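Long-range contacts in 7,8-dihydro-6-hydroxymethylpterin pyrophosphokinase-dihydropteroate synthase (Plasmodium falciparum, PDB 6JWY), which probably makes the pterin diphosphate from hydroxymethyldihydropterin and ATP, then joins it to 4-aminobenzoate to give dihydropteroate in folate biosynthesis: residues T389-I394 against E424-I429; P601-Y606 against L684-D689. The protein carries 1 engineered substitution. All coordinates share one frame; numbering follows the deposited sequence.

Contact 1 of 2, residues T389-I394 against E424-I429; sequences TNIVGI and EGASVI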
ATOM      1  N   THR A 389       7.813  -3.505 -10.755  1.00 17.05           N
ATOM      2  CA  THR A 389       7.877  -4.891 -10.361  1.00 15.14           C
ATOM      3  C   THR A 389       7.960  -5.751 -11.615  1.00 17.33           C
ATOM      4  O   THR A 389       6.951  -5.941 -12.291  1.00 16.75           O
ATOM      5  CB  THR A 389       6.599  -5.260  -9.620  1.00 13.01           C
ATOM      6  OG1 THR A 389       6.645  -4.468  -8.439  1.00 11.33           O
ATOM      7  CG2 THR A 389       6.464  -6.738  -9.297  1.00 12.74           C
ATOM      8  N   ASN A 390       9.158  -6.279 -11.908  1.00 17.55           N
ATOM      9  CA  ASN A 390       9.344  -7.049 -13.114  1.00 18.58           C
ATOM     10  C   ASN A 390       8.902  -8.481 -12.880  1.00 18.62           C
ATOM     11  O   ASN A 390       9.096  -9.027 -11.801  1.00 21.55           O
ATOM     12  CB  ASN A 390      10.807  -7.078 -13.523  1.00 20.62           C
ATOM     13  CG  ASN A 390      11.290  -5.703 -13.889  1.00 21.15           C
ATOM     14  OD1 ASN A 390      10.946  -5.195 -14.946  1.00 24.12           O
ATOM     15  ND2 ASN A 390      12.039  -5.092 -12.993  1.00 22.44           N
ATOM     16  N   ILE A 391       8.342  -9.094 -13.915  1.00 17.75           N
ATOM     17  CA  ILE A 391       8.013 -10.502 -13.818  1.00 17.80           C
ATOM     18  C   ILE A 391       9.178 -11.296 -14.392  1.00 16.89           C
ATOM     19  O   ILE A 391       9.613 -11.023 -15.513  1.00 19.43           O
ATOM     20  CB  ILE A 391       6.720 -10.834 -14.586  1.00 17.08           C
ATOM     21  CG1 ILE A 391       5.500 -10.152 -13.967  1.00 17.39           C
ATOM     22  CG2 ILE A 391       6.553 -12.344 -14.739  1.00 15.69           C
ATOM     23  CD1 ILE A 391       4.267 -10.219 -14.846  1.00 18.11           C
ATOM     24  N   VAL A 392       9.611 -12.304 -13.635  1.00 15.02           N
ATOM     25  CA  VAL A 392      10.617 -13.259 -14.063  1.00 14.34           C
ATOM     26  C   VAL A 392       9.919 -14.605 -14.246  1.00 15.10           C
ATOM     27  O   VAL A 392       9.493 -15.226 -13.262  1.00 15.54           O
ATOM     28  CB  VAL A 392      11.720 -13.377 -12.988  1.00 13.80           C
ATOM     29  CG1 VAL A 392      12.678 -14.522 -13.271  1.00 12.23           C
ATOM     30  CG2 VAL A 392      12.463 -12.066 -12.732  1.00 12.71           C
ATOM     31  N   GLY A 393       9.815 -15.069 -15.499  1.00 14.94           N
ATOM     32  CA  GLY A 393       9.163 -16.350 -15.757  1.00 15.54           C
ATOM     33  C   GLY A 393      10.052 -17.563 -15.456  1.00 16.21           C
ATOM     34  O   GLY A 393      11.234 -17.592 -15.801  1.00 16.15           O
ATOM     35  N   ILE A 394       9.460 -18.581 -14.828  1.00 16.80           N
ATOM     36  CA  ILE A 394      10.178 -19.800 -14.480  1.00 18.36           C
ATOM     37  C   ILE A 394      10.101 -20.793 -15.636  1.00 20.08           C
ATOM     38  O   ILE A 394       9.003 -21.178 -16.032  1.00 20.15           O
ATOM     39  CB  ILE A 394       9.561 -20.449 -13.225  1.00 17.20           C
ATOM     40  CG1 ILE A 394       9.636 -19.533 -12.000  1.00 16.12           C
ATOM     41  CG2 ILE A 394      10.173 -21.821 -12.973  1.00 15.91           C
ATOM     42  CD1 ILE A 394       8.776 -20.019 -10.864  1.00 16.19           C
ATOM     43  N   GLU A 424       3.483 -13.540 -23.042  1.00 29.58           N
ATOM     44  CA  GLU A 424       2.637 -13.432 -21.876  1.00 27.26           C
ATOM     45  C   GLU A 424       3.100 -12.246 -21.022  1.00 25.88           C
ATOM     46  O   GLU A 424       2.405 -11.830 -20.092  1.00 26.13           O
ATOM     47  CB  GLU A 424       2.648 -14.762 -21.128  1.00 32.39           C
ATOM     48  CG  GLU A 424       1.580 -15.756 -21.545  1.00 36.33           C
ATOM     49  CD  GLU A 424       1.547 -17.029 -20.698  1.00 43.96           C
ATOM     50  OE1 GLU A 424       2.070 -17.010 -19.528  1.00 43.93           O
ATOM     51  OE2 GLU A 424       0.986 -18.058 -21.187  1.00 45.33           O
ATOM     52  N   GLY A 425       4.279 -11.688 -21.318  1.00 23.94           N
ATOM     53  CA  GLY A 425       4.681 -10.472 -20.619  1.00 25.62           C
ATOM     54  C   GLY A 425       5.896 -10.567 -19.674  1.00 26.10           C
ATOM     55  O   GLY A 425       6.252  -9.575 -19.038  1.00 25.14           O
ATOM     56  N   ALA A 426       6.555 -11.727 -19.575  1.00 24.64           N
ATOM     57  CA  ALA A 426       7.762 -11.805 -18.754  1.00 26.52           C
ATOM     58  C   ALA A 426       8.897 -10.983 -19.364  1.00 25.56           C
ATOM     59  O   ALA A 426       9.164 -11.087 -20.548  1.00 29.69           O
ATOM     60  CB  ALA A 426       8.185 -13.247 -18.560  1.00 23.58           C
ATOM     61  N   SER A 427       9.614 -10.214 -18.545  1.00 26.53           N
ATOM     62  CA  SER A 427      10.758  -9.470 -19.056  1.00 27.57           C
ATOM     63  C   SER A 427      12.090 -10.155 -18.718  1.00 26.65           C
ATOM     64  O   SER A 427      13.140  -9.743 -19.234  1.00 26.36           O
ATOM     65  CB  SER A 427      10.735  -8.027 -18.581  1.00 31.22           C
ATOM     66  OG  SER A 427      10.436  -7.952 -17.191  1.00 33.38           O
ATOM     67  N   VAL A 428      12.038 -11.176 -17.841  1.00 23.11           N
ATOM     68  CA  VAL A 428      13.184 -11.998 -17.481  1.00 21.69           C
ATOM     69  C   VAL A 428      12.695 -13.441 -17.509  1.00 23.13           C
ATOM     70  O   VAL A 428      11.607 -13.708 -16.973  1.00 24.87           O
ATOM     71  CB  VAL A 428      13.744 -11.631 -16.087  1.00 21.81           C
ATOM     72  CG1 VAL A 428      14.890 -12.528 -15.667  1.00 18.59           C
ATOM     73  CG2 VAL A 428      14.164 -10.161 -15.966  1.00 22.54           C
ATOM     74  N   ILE A 429      13.474 -14.338 -18.150  1.00 20.03           N
ATOM     75  CA  ILE A 429      13.251 -15.779 -18.063  1.00 22.04           C
ATOM     76  C   ILE A 429      14.284 -16.394 -17.107  1.00 21.32           C
ATOM     77  O   ILE A 429      15.484 -16.240 -17.329  1.00 22.12           O
ATOM     78  CB  ILE A 429      13.378 -16.450 -19.458  1.00 22.49           C
ATOM     79  CG1 ILE A 429      12.639 -15.721 -20.587  1.00 23.47           C
ATOM     80  CG2 ILE A 429      13.021 -17.928 -19.400  1.00 20.43           C
ATOM     81  CD1 ILE A 429      11.127 -15.830 -20.541  1.00 26.14           C
TER
HETATM   82  O   HOH W   1       7.688  -7.850 -16.311  1.00 23.37           O

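Contact 2 of 2, residues P601-Y606 against L684-D689; sequences PLFIGY and LIRVHD. With CKL (4-[(2-azanyl-4-oxidanylidene-7,8-dihydro-3~{H}-pteridin-6-yl)methylamino]-~{N}-(5,6-dimethoxypyrimidin-4-yl)benzenesulfonamide), chain C; ACT (acetate ion), chain J.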
ATOM      1  N   PRO A 601      17.799  -3.735  -4.277  1.00 13.77           N
ATOM      2  CA  PRO A 601      17.119  -4.462  -5.348  1.00 13.84           C
ATOM      3  C   PRO A 601      16.652  -5.797  -4.787  1.00 14.60           C
ATOM      4  O   PRO A 601      17.491  -6.558  -4.310  1.00 17.05           O
ATOM      5  CB  PRO A 601      18.255  -4.755  -6.344  1.00 13.49           C
ATOM      6  CG  PRO A 601      19.347  -3.729  -6.047  1.00 12.76           C
ATOM      7  CD  PRO A 601      19.223  -3.490  -4.562  1.00 13.29           C
ATOM      8  N   LEU A 602      15.344  -6.078  -4.850  1.00 13.58           N
ATOM      9  CA  LEU A 602      14.743  -7.235  -4.194  1.00 13.31           C
ATOM     10  C   LEU A 602      14.133  -8.182  -5.227  1.00 14.58           C
ATOM     11  O   LEU A 602      13.400  -7.774  -6.135  1.00 16.17           O
ATOM     12  CB  LEU A 602      13.718  -6.792  -3.142  1.00 11.84           C
ATOM     13  CG  LEU A 602      12.951  -7.889  -2.387  1.00 12.46           C
ATOM     14  CD1 LEU A 602      13.855  -8.802  -1.534  1.00 11.64           C
ATOM     15  CD2 LEU A 602      11.856  -7.296  -1.490  1.00 11.81           C
ATOM     16  N   PHE A 603      14.484  -9.465  -5.091  1.00 14.61           N
ATOM     17  CA  PHE A 603      14.006 -10.528  -5.955  1.00 14.39           C
ATOM     18  C   PHE A 603      13.291 -11.509  -5.024  1.00 15.57           C
ATOM     19  O   PHE A 603      13.849 -11.864  -3.987  1.00 16.85           O
ATOM     20  CB  PHE A 603      15.234 -11.103  -6.667  1.00 12.71           C
ATOM     21  CG  PHE A 603      15.020 -12.226  -7.644  1.00 12.82           C
ATOM     22  CD1 PHE A 603      14.659 -13.496  -7.214  1.00 12.89           C
ATOM     23  CD2 PHE A 603      15.255 -12.034  -9.000  1.00 13.15           C
ATOM     24  CE1 PHE A 603      14.516 -14.543  -8.119  1.00 13.09           C
ATOM     25  CE2 PHE A 603      15.104 -13.081  -9.905  1.00 14.14           C
ATOM     26  CZ  PHE A 603      14.716 -14.334  -9.469  1.00 13.33           C
ATOM     27  N   ILE A 604      12.041 -11.890  -5.309  1.00 15.25           N
ATOM     28  CA  ILE A 604      11.449 -12.945  -4.488  1.00 15.15           C
ATOM     29  C   ILE A 604      10.841 -14.020  -5.382  1.00 15.38           C
ATOM     30  O   ILE A 604      10.450 -13.768  -6.519  1.00 15.60           O
ATOM     31  CB  ILE A 604      10.435 -12.442  -3.430  1.00 14.74           C
ATOM     32  CG1 ILE A 604       9.127 -11.963  -4.056  1.00 15.04           C
ATOM     33  CG2 ILE A 604      11.013 -11.367  -2.522  1.00 15.20           C
ATOM     34  CD1 ILE A 604       8.132 -11.466  -3.041  1.00 14.59           C
ATOM     35  N   GLY A 605      10.756 -15.232  -4.839  1.00 16.08           N
ATOM     36  CA  GLY A 605      10.040 -16.301  -5.503  1.00 16.13           C
ATOM     37  C   GLY A 605       9.114 -17.007  -4.521  1.00 16.01           C
ATOM     38  O   GLY A 605       9.569 -17.747  -3.659  1.00 15.30           O
ATOM     39  N   TYR A 606       7.814 -16.763  -4.671  1.00 16.17           N
ATOM     40  CA  TYR A 606       6.823 -17.310  -3.765  1.00 16.13           C
ATOM     41  C   TYR A 606       6.040 -18.369  -4.516  1.00 17.25           C
ATOM     42  O   TYR A 606       5.283 -19.131  -3.910  1.00 17.76           O
ATOM     43  CB  TYR A 606       5.850 -16.219  -3.315  1.00 15.85           C
ATOM     44  CG  TYR A 606       5.248 -15.408  -4.440  1.00 17.45           C
ATOM     45  CD1 TYR A 606       4.206 -15.925  -5.214  1.00 16.45           C
ATOM     46  CD2 TYR A 606       5.689 -14.110  -4.711  1.00 17.31           C
ATOM     47  CE1 TYR A 606       3.638 -15.185  -6.237  1.00 16.60           C
ATOM     48  CE2 TYR A 606       5.123 -13.357  -5.734  1.00 17.09           C
ATOM     49  CZ  TYR A 606       4.091 -13.900  -6.494  1.00 17.29           C
ATOM     50  OH  TYR A 606       3.517 -13.194  -7.514  1.00 16.56           O
ATOM     51  N   LEU A 684      11.655  -7.667  -8.415  1.00 12.75           N
ATOM     52  CA  LEU A 684      11.492  -8.831  -9.288  1.00 12.90           C
ATOM     53  C   LEU A 684      10.704  -9.904  -8.541  1.00 13.32           C
ATOM     54  O   LEU A 684      11.048 -10.213  -7.401  1.00 15.44           O
ATOM     55  CB  LEU A 684      12.882  -9.358  -9.672  1.00 12.63           C
ATOM     56  CG  LEU A 684      13.756  -8.393 -10.483  1.00 13.24           C
ATOM     57  CD1 LEU A 684      14.871  -7.821  -9.621  1.00 13.06           C
ATOM     58  CD2 LEU A 684      14.334  -9.020 -11.751  1.00 12.32           C
ATOM     59  N   ILE A 685       9.642 -10.438  -9.155  1.00 12.92           N
ATOM     60  CA  ILE A 685       8.932 -11.586  -8.595  1.00 13.30           C
ATOM     61  C   ILE A 685       9.073 -12.781  -9.540  1.00 14.68           C
ATOM     62  O   ILE A 685       8.833 -12.679 -10.750  1.00 15.56           O
ATOM     63  CB  ILE A 685       7.443 -11.266  -8.295  1.00 13.15           C
ATOM     64  CG1 ILE A 685       6.634 -10.851  -9.538  1.00 12.03           C
ATOM     65  CG2 ILE A 685       7.303 -10.265  -7.139  1.00 12.23           C
ATOM     66  CD1 ILE A 685       5.170 -10.563  -9.266  1.00 10.47           C
ATOM     67  N   ARG A 686       9.474 -13.930  -8.981  1.00 15.02           N
ATOM     68  CA  ARG A 686       9.779 -15.116  -9.778  1.00 14.42           C
ATOM     69  C   ARG A 686       8.547 -16.018  -9.826  1.00 14.21           C
ATOM     70  O   ARG A 686       8.168 -16.538  -8.790  1.00 15.58           O
ATOM     71  CB  ARG A 686      10.941 -15.859  -9.111  1.00 14.46           C
ATOM     72  CG  ARG A 686      11.602 -16.910  -9.988  1.00 15.01           C
ATOM     73  CD  ARG A 686      12.661 -17.713  -9.254  1.00 15.56           C
ATOM     74  NE  ARG A 686      13.062 -18.927  -9.944  1.00 15.38           N
ATOM     75  CZ  ARG A 686      12.537 -20.139  -9.727  1.00 15.94           C
ATOM     76  NH1 ARG A 686      12.997 -21.170 -10.419  1.00 16.22           N
ATOM     77  NH2 ARG A 686      11.570 -20.323  -8.833  1.00 14.63           N
ATOM     78  N   VAL A 687       7.935 -16.215 -11.005  1.00 13.31           N
ATOM     79  CA  VAL A 687       6.597 -16.802 -11.062  1.00 13.99           C
ATOM     80  C   VAL A 687       6.475 -17.841 -12.184  1.00 15.27           C
ATOM     81  O   VAL A 687       7.099 -17.708 -13.252  1.00 15.07           O
ATOM     82  CB  VAL A 687       5.501 -15.719 -11.221  1.00 13.37           C
ATOM     83  CG1 VAL A 687       5.374 -14.827 -10.001  1.00 13.10           C
ATOM     84  CG2 VAL A 687       5.691 -14.870 -12.460  1.00 12.28           C
ATOM     85  N   HIS A 688       5.613 -18.844 -11.940  1.00 16.39           N
ATOM     86  CA  HIS A 688       5.169 -19.812 -12.947  1.00 18.51           C
ATOM     87  C   HIS A 688       4.098 -19.228 -13.864  1.00 20.29           C
ATOM     88  O   HIS A 688       4.189 -19.384 -15.077  1.00 22.61           O
ATOM     89  CB  HIS A 688       4.562 -21.071 -12.309  1.00 18.62           C
ATOM     90  CG  HIS A 688       5.569 -21.866 -11.552  1.00 20.76           C
ATOM     91  ND1 HIS A 688       5.696 -21.760 -10.164  1.00 21.68           N
ATOM     92  CD2 HIS A 688       6.524 -22.723 -11.984  1.00 18.83           C
ATOM     93  CE1 HIS A 688       6.686 -22.537  -9.772  1.00 22.74           C
ATOM     94  NE2 HIS A 688       7.211 -23.139 -10.878  1.00 20.82           N
ATOM     95  N   ASP A 689       3.074 -18.593 -13.272  1.00 20.58           N
ATOM     96  CA  ASP A 689       1.894 -18.082 -13.964  1.00 20.80           C
ATOM     97  C   ASP A 689       2.090 -16.650 -14.476  1.00 19.73           C
ATOM     98  O   ASP A 689       1.634 -15.698 -13.853  1.00 20.09           O
ATOM     99  CB  ASP A 689       0.719 -18.201 -13.003  1.00 24.11           C
ATOM    100  CG  ASP A 689       0.666 -19.617 -12.441  1.00 29.95           C
ATOM    101  OD1 ASP A 689       0.605 -20.559 -13.264  1.00 30.30           O
ATOM    102  OD2 ASP A 689       0.723 -19.783 -11.196  1.00 35.30           O
TER
HETATM  103  C2  CKL C 801      15.479 -17.817  -6.360  1.00 10.41           C
HETATM  104  C4  CKL C 801      13.636 -18.619  -5.114  1.00 10.85           C
HETATM  105  C5  CKL C 801      13.673 -19.915  -5.803  1.00 10.89           C
HETATM  106  C6  CKL C 801      14.749 -20.025  -6.805  1.00 10.88           C
HETATM  107  O24 CKL C 801       8.256 -24.971   0.162  1.00 42.72           O
HETATM  108  S21 CKL C 801       8.073 -25.553  -1.151  1.00 48.25           S
HETATM  109  O23 CKL C 801       6.762 -25.175  -1.569  1.00 48.20           O
HETATM  110  N22 CKL C 801       8.101 -27.174  -1.266  1.00 60.54           N
HETATM  111  C25 CKL C 801       8.476 -28.039  -0.290  1.00 73.22           C
HETATM  112  C30 CKL C 801       8.383 -29.403  -0.536  1.00 80.27           C
HETATM  113  O31 CKL C 801       7.925 -29.872  -1.745  1.00 88.46           O
HETATM  114  C32 CKL C 801       8.842 -30.255  -2.774  1.00 96.61           C
HETATM  115  C29 CKL C 801       8.743 -30.286   0.469  1.00 85.31           C
HETATM  116  O33 CKL C 801       8.655 -31.645   0.258  1.00 98.01           O
HETATM  117  C34 CKL C 801       8.181 -32.543   1.276  1.00104.94           C
HETATM  118  N28 CKL C 801       9.190 -29.792   1.651  1.00 87.35           N
HETATM  119  C27 CKL C 801       9.278 -28.467   1.871  1.00 86.57           C
HETATM  120  N26 CKL C 801       8.921 -27.594   0.918  1.00 78.78           N
HETATM  121  C18 CKL C 801       9.268 -25.108  -2.131  1.00 36.42           C
HETATM  122  C17 CKL C 801       9.071 -25.217  -3.509  1.00 30.33           C
HETATM  123  C16 CKL C 801      10.096 -24.848  -4.371  1.00 26.46           C
HETATM  124  C19 CKL C 801      10.499 -24.659  -1.623  1.00 29.86           C
HETATM  125  C20 CKL C 801      11.523 -24.288  -2.497  1.00 25.64           C
HETATM  126  C15 CKL C 801      11.311 -24.362  -3.880  1.00 24.06           C
HETATM  127  N14 CKL C 801      12.311 -23.979  -4.747  1.00 21.45           N
HETATM  128  C13 CKL C 801      12.167 -23.436  -6.106  1.00 15.47           C
HETATM  129  C8  CKL C 801      12.989 -22.160  -6.242  1.00 13.03           C
HETATM  130  C9  CKL C 801      14.053 -22.305  -7.264  1.00 11.48           C
HETATM  131  N10 CKL C 801      14.888 -21.166  -7.469  1.00 10.75           N
HETATM  132  N1  CKL C 801      15.598 -18.975  -7.062  1.00 10.48           N
HETATM  133  N7  CKL C 801      12.817 -20.967  -5.550  1.00 11.89           N
HETATM  134  O12 CKL C 801      12.759 -18.404  -4.247  1.00 11.27           O
HETATM  135  N3  CKL C 801      14.539 -17.661  -5.416  1.00 10.53           N
HETATM  136  N11 CKL C 801      16.346 -16.810  -6.575  1.00  9.89           N
HETATM  137  C   ACT J 808      10.159 -23.893  -9.006  1.00 35.87           C
HETATM  138  O   ACT J 808      11.133 -23.262  -9.512  1.00 31.14           O
HETATM  139  OXT ACT J 808       9.588 -23.574  -7.933  1.00 31.46           O
HETATM  140  CH3 ACT J 808       9.607 -25.129  -9.752  1.00 37.47           C

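Contact 1 of 2, residues T389-I394 against E424-I429
Val392 lays its CG2 methyl against CB of Val428, 3.6 Å away, the two valines lying side by side and pointing the same way from neighbouring parallel strands. Each has CG1 anti to its own backbone N (chi1 171° in Val392, 177° in Val428), which sets like branches next to each other: CG1 of Val392 is 3.8 Å from CG1 of Val428. Beneath them the main chains are tied at both ends of this pair. Gly393 N donates to Val428 O over 2.7 Å, and the same oxygen takes a CA-H...O contact from Val392. On the other side of Val428, Ile391 O accepts from Ser427 N at 3.1 Å and more weakly from Val428 N at 3.4 Å, so one carbonyl grips two successive amides where the second strand begins. Ala426 sits on the face away from the valines; its methyl comes 3.9 Å from Gly393 N and also meets CG2 of Ile391. One water accepts from Ile391 N and is hydrogen-bonded to Ser427 OG, 2.9 Å away, linking strand 390-396 to the loop just before strand 428-432. Gly425, with positive phi, closes helix 411-423 in a Schellman motif and turns the chain toward strand 428-432. Helix 690-704 covers Ile391 and Ala426, whereas Ile429 packs back on helix 411-423. Strand 390-396, helix 411-423 and the parallel strand 428-432 thus form a beta-alpha-beta crossover, the repeating element of the TIM barrel on which the pterin-binding domain of dihydropteroate synthases is built.

Contact 2 of 2, residues P601-Y606 against L684-D689
Arg686 starts within a strand pair and ends under a ligand: its CB lies 3.7 Å from Gly605 CA, while its guanidinium has N10 of the bound pterin-sulfonamide compound over one face, 3.4 Å from CZ. CG anti to the backbone N (chi1 -165°) and an extended chain to NE carry the group there, passing CD at the edge of the Phe603 ring, 3.8 Å from CE1. The same ring puts CE1 3.3 Å from the ligand's N11, and its CD2 touches Leu684 CB. Across the sheet, Tyr606 brings its ring edge to Ile685 CG2 and its OH to within 3.5 Å of Val687 CG1, against helix 661-680. A parallel ladder ties the two main chains: Leu684 N to Leu602 O, Ile604 N to Leu684 O, and Arg686 N to Ile604 O at 2.7 Å. NE of Arg686 is salt-bridged to Asp430, and both NH1 and NH2 bind one oxygen of an acetate, probably from the crystallisation liquor, NH1 at 2.9 Å. These bonds hold the guanidinium in orientation, ligand over one face and acetate at its edge, consistent with a place suited to an anion beside the pterin site.

How the contacts relate
From the N terminus, the chain passes through the pyrophosphokinase part before reaching strand 390-396. Contact 1 closes first, after helix 411-423, when strand 428-432 returns beside that strand. The chain then builds the intervening strands up to 572-575 before contact 2 opens at 601-606; this second loop closes after helix 661-680, at strand 684-687. The two loops follow in series and neither cross nor nest. They nevertheless meet in one parallel sheet, where strand 684-687 slots between 603-604 and 390-396: Val392 O lies 2.9 Å from Val687 N, a probable hydrogen bond. Contact 1 pairs the barrel's first two strands, contact 2 the last two, and this seam joins the pairs.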